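Local coordinates for radical SAM domain protein (Methanothrix thermoacetophila, PDB 6Y1X), which acts as the radical SAM carbide synthase NifB, maturing the nitrogenase cofactor with the help of [4Fe-4S] clusters, at residues R32-H37 with H134-C138; V241-V246 with I277-R281; I150-D154 with E206-K212; H52-A56 with E120-T124. One frame throughout, in Å; residues are numbered along the deposited sequence.

How the contacts relate
All four contacts are built round the six-stranded parallel sheet of the radical SAM domain. Contact 1 opens first; contact 4 falls within the span of chain it brackets; contact 3 and then contact 2 follow. Contacts 1 and 4, with centres about 18 Å apart, meet the same [4Fe-4S] cluster through C138 and H52, ligands from strand 136-141 and from the end of strand 49-52. Contact 3 packs helices 146-156 and 189-209, and its L153 and D152 touch F122 of contact 4. Contact 2 adds to edge strand 243-248, about 25 Å from contact 4 between centres, and touches contact 1 through F242 and I34. Two contacts thus bring one cluster its ligands from separate strands, while contacts 3 and 2 join outer helices and the sheet edge.

Contact 1 (R32-H37 with H134-C138); sequences RRIREH and HLILC. With SF4 (iron/sulfur cluster), chain C.
The guanidinium of R32 lies flat on the imidazole of H134, the planes 12° apart and the centres 4.1 Å apart, with CE1 of the histidine over one face near its rim. From there R32 NH2 donates to H134 O at 2.7 Å, in a bent bond tilted from the guanidinium plane. R32 NH1 lies 2.6 Å from E36 OE1, in a salt bridge in the guanidinium plane, and also donates to a water that in turn gives a proton to H134 O. That carbonyl is therefore gripped twice, directly and through water. A leucine in place of R32 would probably leave E36 without this charged mate, strip H134 O of its direct donor and take the stacking partner from the H134 ring. Beside the guanidinium, I136 CD1 rests 3.8 Å from R33 CA, against the short helix.

The H37 ring, turned at chi1 -166° so that CG is anti to the backbone N, passes I136 CG2 on its way to the cluster. H37 NE2 donates to C138 SG at 3.3 Å, in the ring plane and nearly straight (168°), while ND1 takes the backbone N-H of C39, another cluster ligand. C138 SG also binds iron FE4 at 2.3 Å, serving both metal and imidazole. Strand 136-141 runs between strands 104-109 and 160-164; its I136 and C138 point to the 32-37 segment, while L137 and the preceding L135 turn away, to helix 119-131.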
loop_
_atom_site.group_PDB
_atom_site.type_symbol
_atom_site.label_atom_id
_atom_site.label_comp_id
_atom_site.label_asym_id
_atom_site.label_seq_id
_atom_site.Cartn_x
_atom_site.Cartn_y
_atom_site.Cartn_z
ATOM N N ARG A 32 18.042 -0.995 -9.720
ATOM C CA ARG A 32 17.682 0.418 -9.642
ATOM C C ARG A 32 16.310 0.639 -9.012
ATOM O O ARG A 32 16.099 1.651 -8.334
ATOM C CB ARG A 32 17.727 1.035 -11.039
ATOM C CG ARG A 32 17.814 2.548 -11.045
ATOM C CD ARG A 32 17.944 3.089 -12.462
ATOM N NE ARG A 32 16.732 2.866 -13.244
ATOM C CZ ARG A 32 15.638 3.618 -13.156
ATOM N NH1 ARG A 32 15.601 4.645 -12.315
ATOM N NH2 ARG A 32 14.582 3.342 -13.908
ATOM N N ARG A 33 15.369 -0.282 -9.230
ATOM C CA ARG A 33 14.021 -0.164 -8.680
ATOM C C ARG A 33 13.989 -0.166 -7.155
ATOM O O ARG A 33 12.955 0.187 -6.574
ATOM C CB ARG A 33 13.163 -1.287 -9.262
ATOM C CG ARG A 33 13.550 -2.669 -8.784
ATOM C CD ARG A 33 12.787 -3.745 -9.533
ATOM N NE ARG A 33 13.252 -3.829 -10.916
ATOM C CZ ARG A 33 12.715 -4.610 -11.846
ATOM N NH1 ARG A 33 13.210 -4.611 -13.076
ATOM N NH2 ARG A 33 11.682 -5.387 -11.548
ATOM N N ILE A 34 15.078 -0.549 -6.497
ATOM C CA ILE A 34 15.239 -0.369 -5.056
ATOM C C ILE A 34 16.133 0.822 -4.746
ATOM O O ILE A 34 15.776 1.685 -3.946
ATOM C CB ILE A 34 15.783 -1.660 -4.403
ATOM C CG1 ILE A 34 14.759 -2.791 -4.508
ATOM C CG2 ILE A 34 16.158 -1.405 -2.951
ATOM C CD1 ILE A 34 15.271 -4.131 -4.014
ATOM N N ARG A 35 17.299 0.881 -5.397
ATOM C CA ARG A 35 18.326 1.862 -5.061
ATOM C C ARG A 35 17.847 3.297 -5.254
ATOM O O ARG A 35 18.291 4.199 -4.533
ATOM C CB ARG A 35 19.570 1.607 -5.914
ATOM C CG ARG A 35 20.747 2.519 -5.620
ATOM C CD ARG A 35 21.925 2.215 -6.539
ATOM N NE ARG A 35 21.622 2.489 -7.943
ATOM C CZ ARG A 35 21.410 1.555 -8.865
ATOM N NH1 ARG A 35 21.141 1.906 -10.116
ATOM N NH2 ARG A 35 21.465 0.271 -8.541
ATOM N N GLU A 36 16.951 3.535 -6.210
ATOM C CA GLU A 36 16.462 4.879 -6.494
ATOM C C GLU A 36 15.013 5.090 -6.069
ATOM O O GLU A 36 14.405 6.093 -6.459
ATOM C CB GLU A 36 16.628 5.201 -7.980
ATOM C CG GLU A 36 18.078 5.258 -8.430
ATOM C CD GLU A 36 18.235 5.713 -9.867
ATOM O OE1 GLU A 36 17.216 5.794 -10.586
ATOM O OE2 GLU A 36 19.381 5.988 -10.276
ATOM N N HIS A 37 14.449 4.183 -5.272
ATOM C CA HIS A 37 13.082 4.338 -4.800
ATOM C C HIS A 37 13.132 4.837 -3.366
ATOM O O HIS A 37 13.635 4.116 -2.488
ATOM C CB HIS A 37 12.333 3.011 -4.881
ATOM C CG HIS A 37 10.849 3.134 -4.725
ATOM N ND1 HIS A 37 10.259 3.940 -3.775
ATOM C CD2 HIS A 37 9.832 2.546 -5.401
ATOM C CE1 HIS A 37 8.945 3.845 -3.872
ATOM N NE2 HIS A 37 8.660 3.005 -4.852
ATOM N N HIS A 134 11.804 5.556 -18.168
ATOM C CA HIS A 134 12.792 5.622 -17.096
ATOM C C HIS A 134 12.150 5.613 -15.716
ATOM O O HIS A 134 12.787 5.193 -14.744
ATOM C CB HIS A 134 13.654 6.874 -17.254
ATOM C CG HIS A 134 14.690 7.036 -16.183
ATOM N ND1 HIS A 134 15.773 6.193 -16.055
ATOM C CD2 HIS A 134 14.808 7.951 -15.192
ATOM C CE1 HIS A 134 16.511 6.579 -15.030
ATOM N NE2 HIS A 134 15.948 7.645 -14.489
ATOM N N LEU A 135 10.906 6.063 -15.606
ATOM C CA LEU A 135 10.272 6.160 -14.301
ATOM C C LEU A 135 9.993 4.783 -13.709
ATOM O O LEU A 135 9.570 3.855 -14.405
ATOM C CB LEU A 135 8.973 6.957 -14.409
ATOM C CG LEU A 135 9.186 8.459 -14.602
ATOM C CD1 LEU A 135 7.888 9.146 -14.987
ATOM C CD2 LEU A 135 9.786 9.089 -13.355
ATOM N N ILE A 136 10.212 4.668 -12.408
ATOM C CA ILE A 136 9.812 3.478 -11.673
ATOM C C ILE A 136 8.320 3.579 -11.405
ATOM O O ILE A 136 7.844 4.583 -10.867
ATOM C CB ILE A 136 10.606 3.345 -10.364
ATOM C CG1 ILE A 136 12.109 3.274 -10.649
ATOM C CG2 ILE A 136 10.116 2.148 -9.547
ATOM C CD1 ILE A 136 12.974 3.464 -9.422
ATOM N N LEU A 137 7.579 2.541 -11.771
ATOM C CA LEU A 137 6.136 2.536 -11.598
ATOM C C LEU A 137 5.795 1.710 -10.368
ATOM O O LEU A 137 6.255 0.573 -10.221
ATOM C CB LEU A 137 5.431 1.974 -12.833
ATOM C CG LEU A 137 5.695 2.702 -14.154
ATOM C CD1 LEU A 137 4.943 2.032 -15.294
ATOM C CD2 LEU A 137 5.327 4.176 -14.056
ATOM N N CYS A 138 4.995 2.300 -9.488
ATOM C CA CYS A 138 4.730 1.790 -8.154
ATOM C C CYS A 138 3.237 1.882 -7.887
ATOM O O CYS A 138 2.556 2.769 -8.407
ATOM C CB CYS A 138 5.519 2.593 -7.100
ATOM S SG CYS A 138 5.554 1.940 -5.401
HETATM FE FE1 SF4 C . 3.824 3.769 -1.405
HETATM FE FE2 SF4 C . 6.151 5.078 -1.933
HETATM FE FE3 SF4 C . 3.806 5.920 -3.025
HETATM FE FE4 SF4 C . 4.966 3.578 -3.894
HETATM S S1 SF4 C . 5.816 5.703 -4.123
HETATM S S2 SF4 C . 2.740 3.920 -3.428
HETATM S S3 SF4 C . 5.846 2.798 -1.918
HETATM S S4 SF4 C . 4.344 5.925 -0.789
HETATM O O HOH W 1 13.199 6.595 -12.423
#

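Contact 2 (V241-V246 with I277-R281); sequences VFIHNV and IKQMR
H244 and Q279 make a single backbone bridge, their CA atoms 4.8 Å apart, between segments whose end-to-end directions diverge by 55°. H244 N donates to K278 O at 2.9 Å, and H244 O accepts from M280 N at 2.8 Å, so both polar backbone atoms of H244 are used, in the pattern of a parallel pair. The same H244 O also receives a CA-H contact from Q279.

On one side of the bridge, M280 CB packs 3.8 Å from I243 CD1, and M280 SD lies against the amide of N245, 3.7 Å from its CG. The far end of N245 is held by N217, and M280 goes on to touch the cluster ligand C39. Strand 243-248 is the last strand of the parallel sheet in this radical SAM fold, bonded on its inner side to strand 213-220; residues 277-281, which follow helix 263-273, run along its outer side.

Q279 folds back at chi2 (-71°), which brings its amide alongside H244, the amide and ring planes 77° apart. Q279 NE2 donates to I277 O at 3.2 Å, from above that carbonyl's plane, and weakly to H244 ND1 at 3.4 Å, while H244 NE2 is bonded to T218. A water that accepts from V246 N lies within hydrogen-bonding distance of Q279 OE1 and M280 O. A leucine at Q279 would probably take the amide donor from I277 O and the weak one from H244 ND1, and cost the water one of its neighbours. Farther back, I277 CD1 reaches V241 O at 3.6 Å, and the alkyl chain of K278 lies beside F242, the two pointing the same way.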
loop_
_atom_site.group_PDB
_atom_site.type_symbol
_atom_site.label_atom_id
_atom_site.label_comp_id
_atom_site.label_asym_id
_atom_site.label_seq_id
_atom_site.Cartn_x
_atom_site.Cartn_y
_atom_site.Cartn_z
ATOM N N VAL A 241 8.744 -11.056 0.885
ATOM C CA VAL A 241 8.578 -9.609 0.941
ATOM C C VAL A 241 9.917 -8.946 1.231
ATOM O O VAL A 241 10.747 -9.471 1.983
ATOM C CB VAL A 241 7.513 -9.250 1.992
ATOM C CG1 VAL A 241 7.494 -7.754 2.266
ATOM C CG2 VAL A 241 6.150 -9.713 1.504
ATOM N N PHE A 242 10.150 -7.798 0.599
ATOM C CA PHE A 242 11.460 -7.172 0.692
ATOM C C PHE A 242 11.601 -6.303 1.935
ATOM O O PHE A 242 12.643 -6.335 2.596
ATOM C CB PHE A 242 11.726 -6.331 -0.556
ATOM C CG PHE A 242 12.991 -5.530 -0.482
ATOM C CD1 PHE A 242 14.226 -6.144 -0.584
ATOM C CD2 PHE A 242 12.941 -4.160 -0.290
ATOM C CE1 PHE A 242 15.389 -5.401 -0.505
ATOM C CE2 PHE A 242 14.101 -3.414 -0.211
ATOM C CZ PHE A 242 15.324 -4.035 -0.317
ATOM N N ILE A 243 10.568 -5.540 2.291
ATOM C CA ILE A 243 10.683 -4.595 3.395
ATOM C C ILE A 243 9.326 -4.444 4.069
ATOM O O ILE A 243 8.278 -4.593 3.440
ATOM C CB ILE A 243 11.249 -3.240 2.902
ATOM C CG1 ILE A 243 11.628 -2.331 4.074
ATOM C CG2 ILE A 243 10.285 -2.559 1.940
ATOM C CD1 ILE A 243 12.384 -1.091 3.657
ATOM N N HIS A 244 9.357 -4.117 5.359
ATOM C CA HIS A 244 8.169 -4.029 6.197
ATOM C C HIS A 244 8.103 -2.632 6.793
ATOM O O HIS A 244 9.088 -2.152 7.366
ATOM C CB HIS A 244 8.237 -5.068 7.314
ATOM C CG HIS A 244 6.957 -5.249 8.069
ATOM N ND1 HIS A 244 6.913 -5.855 9.306
ATOM C CD2 HIS A 244 5.676 -4.945 7.753
ATOM C CE1 HIS A 244 5.662 -5.899 9.729
ATOM N NE2 HIS A 244 4.891 -5.360 8.802
ATOM N N ASN A 245 6.942 -1.994 6.686
ATOM C CA ASN A 245 6.755 -0.630 7.176
ATOM C C ASN A 245 5.653 -0.649 8.229
ATOM O O ASN A 245 4.464 -0.693 7.895
ATOM C CB ASN A 245 6.417 0.304 6.020
ATOM C CG ASN A 245 6.069 1.704 6.481
ATOM O OD1 ASN A 245 6.546 2.165 7.515
ATOM N ND2 ASN A 245 5.224 2.386 5.716
ATOM N N VAL A 246 6.040 -0.592 9.495
ATOM C CA VAL A 246 5.080 -0.561 10.590
ATOM C C VAL A 246 4.723 0.887 10.894
ATOM O O VAL A 246 5.594 1.691 11.242
ATOM C CB VAL A 246 5.634 -1.274 11.830
ATOM C CG1 VAL A 246 4.600 -1.280 12.940
ATOM C CG2 VAL A 246 6.032 -2.697 11.463
ATOM N N ILE A 277 12.779 -9.127 9.599
ATOM C CA ILE A 277 12.677 -8.599 8.243
ATOM C C ILE A 277 13.057 -7.126 8.261
ATOM O O ILE A 277 12.763 -6.408 9.222
ATOM C CB ILE A 277 11.261 -8.813 7.659
ATOM C CG1 ILE A 277 11.222 -8.420 6.178
ATOM C CG2 ILE A 277 10.205 -8.085 8.486
ATOM C CD1 ILE A 277 9.941 -8.813 5.468
ATOM N N LYS A 278 13.706 -6.686 7.185
ATOM C CA LYS A 278 14.099 -5.292 7.029
ATOM C C LYS A 278 12.912 -4.367 7.270
ATOM O O LYS A 278 11.809 -4.611 6.774
ATOM C CB LYS A 278 14.645 -5.090 5.610
ATOM C CG LYS A 278 15.185 -3.711 5.293
ATOM C CD LYS A 278 15.661 -3.657 3.840
ATOM C CE LYS A 278 16.284 -2.314 3.488
ATOM N NZ LYS A 278 17.564 -2.079 4.209
ATOM N N GLN A 279 13.130 -3.330 8.078
ATOM C CA GLN A 279 12.092 -2.368 8.417
ATOM C C GLN A 279 12.327 -1.033 7.723
ATOM O O GLN A 279 13.465 -0.563 7.632
ATOM C CB GLN A 279 12.047 -2.144 9.931
ATOM C CG GLN A 279 11.720 -3.392 10.717
ATOM C CD GLN A 279 10.285 -3.806 10.529
ATOM O OE1 GLN A 279 9.375 -2.981 10.629
ATOM N NE2 GLN A 279 10.070 -5.073 10.209
ATOM N N MET A 280 11.251 -0.427 7.227
ATOM C CA MET A 280 11.327 0.919 6.669
ATOM C C MET A 280 11.304 1.933 7.810
ATOM O O MET A 280 10.370 1.933 8.619
ATOM C CB MET A 280 10.174 1.166 5.698
ATOM C CG MET A 280 10.273 2.481 4.931
ATOM S SD MET A 280 8.698 2.990 4.213
ATOM C CE MET A 280 9.107 4.607 3.564
ATOM N N ARG A 281 12.316 2.789 7.891
ATOM C CA ARG A 281 12.512 3.574 9.111
ATOM C C ARG A 281 12.082 5.024 8.893
ATOM O O ARG A 281 11.979 5.487 7.756
ATOM C CB ARG A 281 13.961 3.502 9.605
ATOM C CG ARG A 281 14.455 2.087 9.884
ATOM C CD ARG A 281 13.499 1.334 10.811
ATOM N NE ARG A 281 13.385 1.934 12.140
ATOM C CZ ARG A 281 13.854 1.383 13.257
ATOM N NH1 ARG A 281 14.467 0.205 13.217
ATOM N NH2 ARG A 281 13.699 2.001 14.422
HETATM O O HOH W 2 8.903 -0.431 10.052
#

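Contact 3 (I150-D154 with E206-K212); sequences IEDLD and EAVRRKK
I150 and A207 bring the two helices closest, their CA atoms 6.6 Å apart, and a second approach pairs D154 with R210. Between them I150 inserts its branches: CD1 sits on A207 CB at 3.9 Å, CG2 on E206 CG at 3.5 Å, and CG1 against R210 CD. The R210 chain, extended from CG to NE (chi3 174°), runs antiparallel alongside the I150 side chain and carries its guanidinium over to the other helix. There R210 NH1 donates to D154 OD2 at 2.9 Å, in the guanidinium plane and on the anti lone pair, with carboxylate and guanidinium planes 86° apart. On its own side NE of R210 donates to E206 OE2 at 2.7 Å, a carboxylate that R209 also grips. E151 lies over one face of the R210 guanidinium, and its carboxylate forms only a long salt bridge. K212 NZ pairs with D154 OD1, too short as modelled to read closely, and with V158 O. The six charged residues make one salt-bridge network across the end of helix 189-209, which closes in a Schellman motif with K211 as C-prime residue. I150 and A207 both rest on I161, as outer helices pack on strands in the partial (beta/alpha)6 barrel of radical SAM enzymes.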
loop_
_atom_site.group_PDB
_atom_site.type_symbol
_atom_site.label_atom_id
_atom_site.label_comp_id
_atom_site.label_asym_id
_atom_site.label_seq_id
_atom_site.Cartn_x
_atom_site.Cartn_y
_atom_site.Cartn_z
ATOM N N ILE A 150 -2.695 -8.708 -10.776
ATOM C CA ILE A 150 -1.233 -8.718 -10.793
ATOM C C ILE A 150 -0.721 -8.907 -12.214
ATOM O O ILE A 150 0.320 -8.352 -12.585
ATOM C CB ILE A 150 -0.687 -9.799 -9.838
ATOM C CG1 ILE A 150 0.843 -9.776 -9.807
ATOM C CG2 ILE A 150 -1.218 -11.176 -10.205
ATOM C CD1 ILE A 150 1.425 -8.472 -9.306
ATOM N N GLU A 151 -1.438 -9.683 -13.031
ATOM C CA GLU A 151 -1.018 -9.888 -14.413
ATOM C C GLU A 151 -1.035 -8.573 -15.185
ATOM O O GLU A 151 -0.134 -8.303 -15.986
ATOM C CB GLU A 151 -1.925 -10.913 -15.089
ATOM C CG GLU A 151 -1.462 -11.336 -16.469
ATOM C CD GLU A 151 -1.953 -12.719 -16.856
ATOM O OE1 GLU A 151 -3.156 -13.002 -16.663
ATOM O OE2 GLU A 151 -1.138 -13.522 -17.359
ATOM N N ASP A 152 -2.055 -7.739 -14.948
ATOM C CA ASP A 152 -2.121 -6.431 -15.595
ATOM C C ASP A 152 -0.978 -5.535 -15.140
ATOM O O ASP A 152 -0.345 -4.856 -15.957
ATOM C CB ASP A 152 -3.463 -5.765 -15.301
ATOM C CG ASP A 152 -4.623 -6.476 -15.955
ATOM O OD1 ASP A 152 -4.376 -7.350 -16.814
ATOM O OD2 ASP A 152 -5.781 -6.164 -15.604
ATOM N N LEU A 153 -0.710 -5.513 -13.831
ATOM C CA LEU A 153 0.357 -4.670 -13.299
ATOM C C LEU A 153 1.694 -5.053 -13.910
ATOM O O LEU A 153 2.490 -4.189 -14.296
ATOM C CB LEU A 153 0.414 -4.806 -11.779
ATOM C CG LEU A 153 -0.750 -4.223 -10.985
ATOM C CD1 LEU A 153 -0.571 -4.531 -9.510
ATOM C CD2 LEU A 153 -0.870 -2.725 -11.211
ATOM N N ASP A 154 1.975 -6.355 -13.958
ATOM C CA ASP A 154 3.192 -6.845 -14.591
ATOM C C ASP A 154 3.271 -6.431 -16.047
ATOM O O ASP A 154 4.317 -5.978 -16.522
ATOM C CB ASP A 154 3.227 -8.366 -14.527
ATOM C CG ASP A 154 4.629 -8.940 -14.654
ATOM O OD1 ASP A 154 5.589 -8.168 -14.847
ATOM O OD2 ASP A 154 4.763 -10.187 -14.625
ATOM N N GLU A 206 2.101 -14.208 -5.668
ATOM C CA GLU A 206 2.197 -14.090 -7.119
ATOM C C GLU A 206 3.086 -12.914 -7.516
ATOM O O GLU A 206 3.845 -13.005 -8.487
ATOM C CB GLU A 206 0.802 -13.958 -7.732
ATOM C CG GLU A 206 0.796 -13.880 -9.253
ATOM C CD GLU A 206 1.414 -15.106 -9.918
ATOM O OE1 GLU A 206 1.406 -16.197 -9.305
ATOM O OE2 GLU A 206 1.904 -14.981 -11.059
ATOM N N ALA A 207 2.971 -11.789 -6.802
ATOM C CA ALA A 207 3.846 -10.650 -7.059
ATOM C C ALA A 207 5.310 -11.029 -6.870
ATOM O O ALA A 207 6.164 -10.680 -7.695
ATOM C CB ALA A 207 3.470 -9.482 -6.145
ATOM N N VAL A 208 5.616 -11.761 -5.797
ATOM C CA VAL A 208 6.992 -12.194 -5.556
ATOM C C VAL A 208 7.452 -13.141 -6.657
ATOM O O VAL A 208 8.576 -13.024 -7.166
ATOM C CB VAL A 208 7.122 -12.827 -4.159
ATOM C CG1 VAL A 208 8.450 -13.554 -4.020
ATOM C CG2 VAL A 208 7.007 -11.751 -3.085
ATOM N N ARG A 209 6.592 -14.086 -7.056
ATOM C CA ARG A 209 6.968 -15.012 -8.123
ATOM C C ARG A 209 7.311 -14.264 -9.404
ATOM O O ARG A 209 8.196 -14.690 -10.152
ATOM C CB ARG A 209 5.839 -16.018 -8.366
ATOM C CG ARG A 209 6.177 -17.128 -9.363
ATOM C CD ARG A 209 4.935 -17.923 -9.788
ATOM N NE ARG A 209 4.015 -17.178 -10.646
ATOM C CZ ARG A 209 4.187 -16.997 -11.953
ATOM N NH1 ARG A 209 5.242 -17.514 -12.566
ATOM N NH2 ARG A 209 3.295 -16.305 -12.652
ATOM N N ARG A 210 6.636 -13.143 -9.665
ATOM C CA ARG A 210 6.870 -12.344 -10.858
ATOM C C ARG A 210 8.004 -11.345 -10.664
ATOM O O ARG A 210 8.114 -10.386 -11.440
ATOM C CB ARG A 210 5.590 -11.627 -11.288
ATOM C CG ARG A 210 4.508 -12.576 -11.769
ATOM C CD ARG A 210 3.168 -11.880 -11.913
ATOM N NE ARG A 210 2.176 -12.769 -12.512
ATOM C CZ ARG A 210 1.903 -12.820 -13.809
ATOM N NH1 ARG A 210 2.550 -12.035 -14.660
ATOM N NH2 ARG A 210 0.987 -13.665 -14.256
ATOM N N LYS A 211 8.815 -11.539 -9.620
ATOM C CA LYS A 211 10.017 -10.745 -9.362
ATOM C C LYS A 211 9.695 -9.278 -9.078
ATOM O O LYS A 211 10.515 -8.395 -9.337
ATOM C CB LYS A 211 11.020 -10.864 -10.514
ATOM C CG LYS A 211 11.552 -12.278 -10.718
ATOM C CD LYS A 211 12.634 -12.319 -11.786
ATOM N N LYS A 212 8.509 -9.006 -8.538
ATOM C CA LYS A 212 8.174 -7.663 -8.091
ATOM C C LYS A 212 8.769 -7.412 -6.713
ATOM O O LYS A 212 8.919 -8.329 -5.902
ATOM C CB LYS A 212 6.659 -7.442 -8.037
ATOM C CG LYS A 212 5.919 -7.791 -9.316
ATOM C CD LYS A 212 6.537 -7.095 -10.508
ATOM C CE LYS A 212 5.867 -7.533 -11.794
ATOM N NZ LYS A 212 6.461 -6.870 -12.987
#

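Contact 4 (H52-A56 with E120-T124); sequences HLPVA and ETFET. With SF4 (iron/sulfur cluster), chain C.
V55 reaches toward T124 of helix 119-131, tip to tip, in a buried contact. V55 CB lies 3.7 Å from T124 OG1. V55 CG1, anti to the carbonyl carbon (chi1 -61°), lies 3.5 Å from T124 OG1, while V55 CG2 touches that oxygen too and packs over T121 CA at 4.0 Å. The hydroxyl that meets these methyls spends its proton elsewhere: T124 OG1 donates to E120 O at 2.7 Å, one turn back. This bond helps hold the threonine's rotation, with T124 CG2 facing L53, whose CD1 sits 3.6 Å away. E120 O also accepts from T124 N, the two donors approaching from opposite faces of its carbonyl plane. At the other end of the segment A56 CB rests 3.4 Å from T121 OG1, which is itself hydrogen-bonded to P115 O, and V55 O abuts E120 CB.

At P54 an inverse gamma turn bends the chain between strand 49-52 and the part that passes the helix, while L53 stays bonded to A108 of strand 104-109. Just before this turn H52 NE2 binds iron FE3 of one [4Fe-4S] cluster at 2.2 Å. Beyond A56 the same loop leads into C59, C63 and C66, the CX3CX2C motif of radical SAM enzymes, which, with C72, binds the second cluster; this packing thus joins the two cluster-binding regions to helix 119-131.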
loop_
_atom_site.group_PDB
_atom_site.type_symbol
_atom_site.label_atom_id
_atom_site.label_comp_id
_atom_site.label_asym_id
_atom_site.label_seq_id
_atom_site.Cartn_x
_atom_site.Cartn_y
_atom_site.Cartn_z
ATOM N N HIS A 52 2.555 11.043 -6.453
ATOM C CA HIS A 52 1.335 10.249 -6.481
ATOM C C HIS A 52 0.357 10.846 -7.478
ATOM O O HIS A 52 0.206 12.067 -7.559
ATOM C CB HIS A 52 0.687 10.196 -5.097
ATOM C CG HIS A 52 1.374 9.276 -4.141
ATOM N ND1 HIS A 52 0.918 9.059 -2.858
ATOM C CD2 HIS A 52 2.492 8.523 -4.274
ATOM C CE1 HIS A 52 1.722 8.210 -2.244
ATOM N NE2 HIS A 52 2.686 7.871 -3.082
ATOM N N LEU A 53 -0.309 9.982 -8.234
ATOM C CA LEU A 53 -1.344 10.441 -9.149
ATOM C C LEU A 53 -2.693 10.012 -8.602
ATOM O O LEU A 53 -3.008 8.812 -8.614
ATOM C CB LEU A 53 -1.123 9.870 -10.549
ATOM C CG LEU A 53 0.199 10.302 -11.186
ATOM C CD1 LEU A 53 0.409 9.595 -12.514
ATOM C CD2 LEU A 53 0.261 11.814 -11.362
ATOM N N PRO A 54 -3.514 10.934 -8.121
ATOM C CA PRO A 54 -4.792 10.550 -7.489
ATOM C C PRO A 54 -5.870 10.263 -8.531
ATOM O O PRO A 54 -6.758 11.067 -8.815
ATOM C CB PRO A 54 -5.119 11.772 -6.629
ATOM C CG PRO A 54 -4.512 12.916 -7.397
ATOM C CD PRO A 54 -3.247 12.380 -8.006
ATOM N N VAL A 55 -5.793 9.067 -9.116
ATOM C CA VAL A 55 -6.675 8.657 -10.205
ATOM C C VAL A 55 -7.656 7.575 -9.788
ATOM O O VAL A 55 -8.433 7.104 -10.630
ATOM C CB VAL A 55 -5.870 8.194 -11.436
ATOM C CG1 VAL A 55 -4.996 9.319 -11.962
ATOM C CG2 VAL A 55 -5.009 6.988 -11.083
ATOM N N ALA A 56 -7.652 7.163 -8.522
ATOM C CA ALA A 56 -8.292 5.920 -8.090
ATOM C C ALA A 56 -9.225 6.190 -6.915
ATOM O O ALA A 56 -8.925 5.812 -5.778
ATOM C CB ALA A 56 -7.244 4.872 -7.712
ATOM N N GLU A 120 -8.979 3.353 -14.001
ATOM C CA GLU A 120 -8.150 4.502 -14.337
ATOM C C GLU A 120 -6.719 4.325 -13.856
ATOM O O GLU A 120 -5.807 4.949 -14.410
ATOM C CB GLU A 120 -8.746 5.788 -13.758
ATOM C CG GLU A 120 -10.060 6.208 -14.412
ATOM C CD GLU A 120 -11.272 5.543 -13.778
ATOM O OE1 GLU A 120 -11.090 4.658 -12.914
ATOM O OE2 GLU A 120 -12.410 5.904 -14.150
ATOM N N THR A 121 -6.504 3.501 -12.828
ATOM C CA THR A 121 -5.145 3.215 -12.377
ATOM C C THR A 121 -4.330 2.597 -13.502
ATOM O O THR A 121 -3.192 3.005 -13.769
ATOM C CB THR A 121 -5.187 2.266 -11.177
ATOM O OG1 THR A 121 -5.860 2.898 -10.080
ATOM C CG2 THR A 121 -3.786 1.853 -10.761
ATOM N N PHE A 122 -4.906 1.594 -14.167
ATOM C CA PHE A 122 -4.190 0.858 -15.199
ATOM C C PHE A 122 -4.001 1.710 -16.443
ATOM O O PHE A 122 -2.958 1.637 -17.100
ATOM C CB PHE A 122 -4.941 -0.437 -15.506
ATOM C CG PHE A 122 -5.164 -1.288 -14.292
ATOM C CD1 PHE A 122 -4.210 -2.215 -13.898
ATOM C CD2 PHE A 122 -6.293 -1.116 -13.505
ATOM C CE1 PHE A 122 -4.398 -2.982 -12.768
ATOM C CE2 PHE A 122 -6.485 -1.875 -12.366
ATOM C CZ PHE A 122 -5.539 -2.810 -11.997
ATOM N N GLU A 123 -5.004 2.524 -16.782
ATOM C CA GLU A 123 -4.870 3.413 -17.928
ATOM C C GLU A 123 -3.805 4.474 -17.678
ATOM O O GLU A 123 -3.035 4.815 -18.583
ATOM C CB GLU A 123 -6.217 4.061 -18.242
ATOM C CG GLU A 123 -6.232 4.875 -19.517
ATOM C CD GLU A 123 -5.600 4.137 -20.681
ATOM O OE1 GLU A 123 -4.662 4.691 -21.292
ATOM O OE2 GLU A 123 -6.031 3.000 -20.978
ATOM N N THR A 124 -3.737 4.990 -16.450
ATOM C CA THR A 124 -2.759 6.023 -16.124
ATOM C C THR A 124 -1.335 5.484 -16.193
ATOM O O THR A 124 -0.465 6.081 -16.838
ATOM C CB THR A 124 -3.033 6.577 -14.726
ATOM O OG1 THR A 124 -4.318 7.210 -14.702
ATOM C CG2 THR A 124 -1.968 7.584 -14.341
HETATM FE FE1 SF4 C . 3.824 3.769 -1.405
HETATM FE FE2 SF4 C . 6.151 5.078 -1.933
HETATM FE FE3 SF4 C . 3.806 5.920 -3.025
HETATM FE FE4 SF4 C . 4.966 3.578 -3.894
HETATM S S1 SF4 C . 5.816 5.703 -4.123
HETATM S S2 SF4 C . 2.740 3.920 -3.428
HETATM S S3 SF4 C . 5.846 2.798 -1.918
HETATM S S4 SF4 C . 4.344 5.925 -0.789
#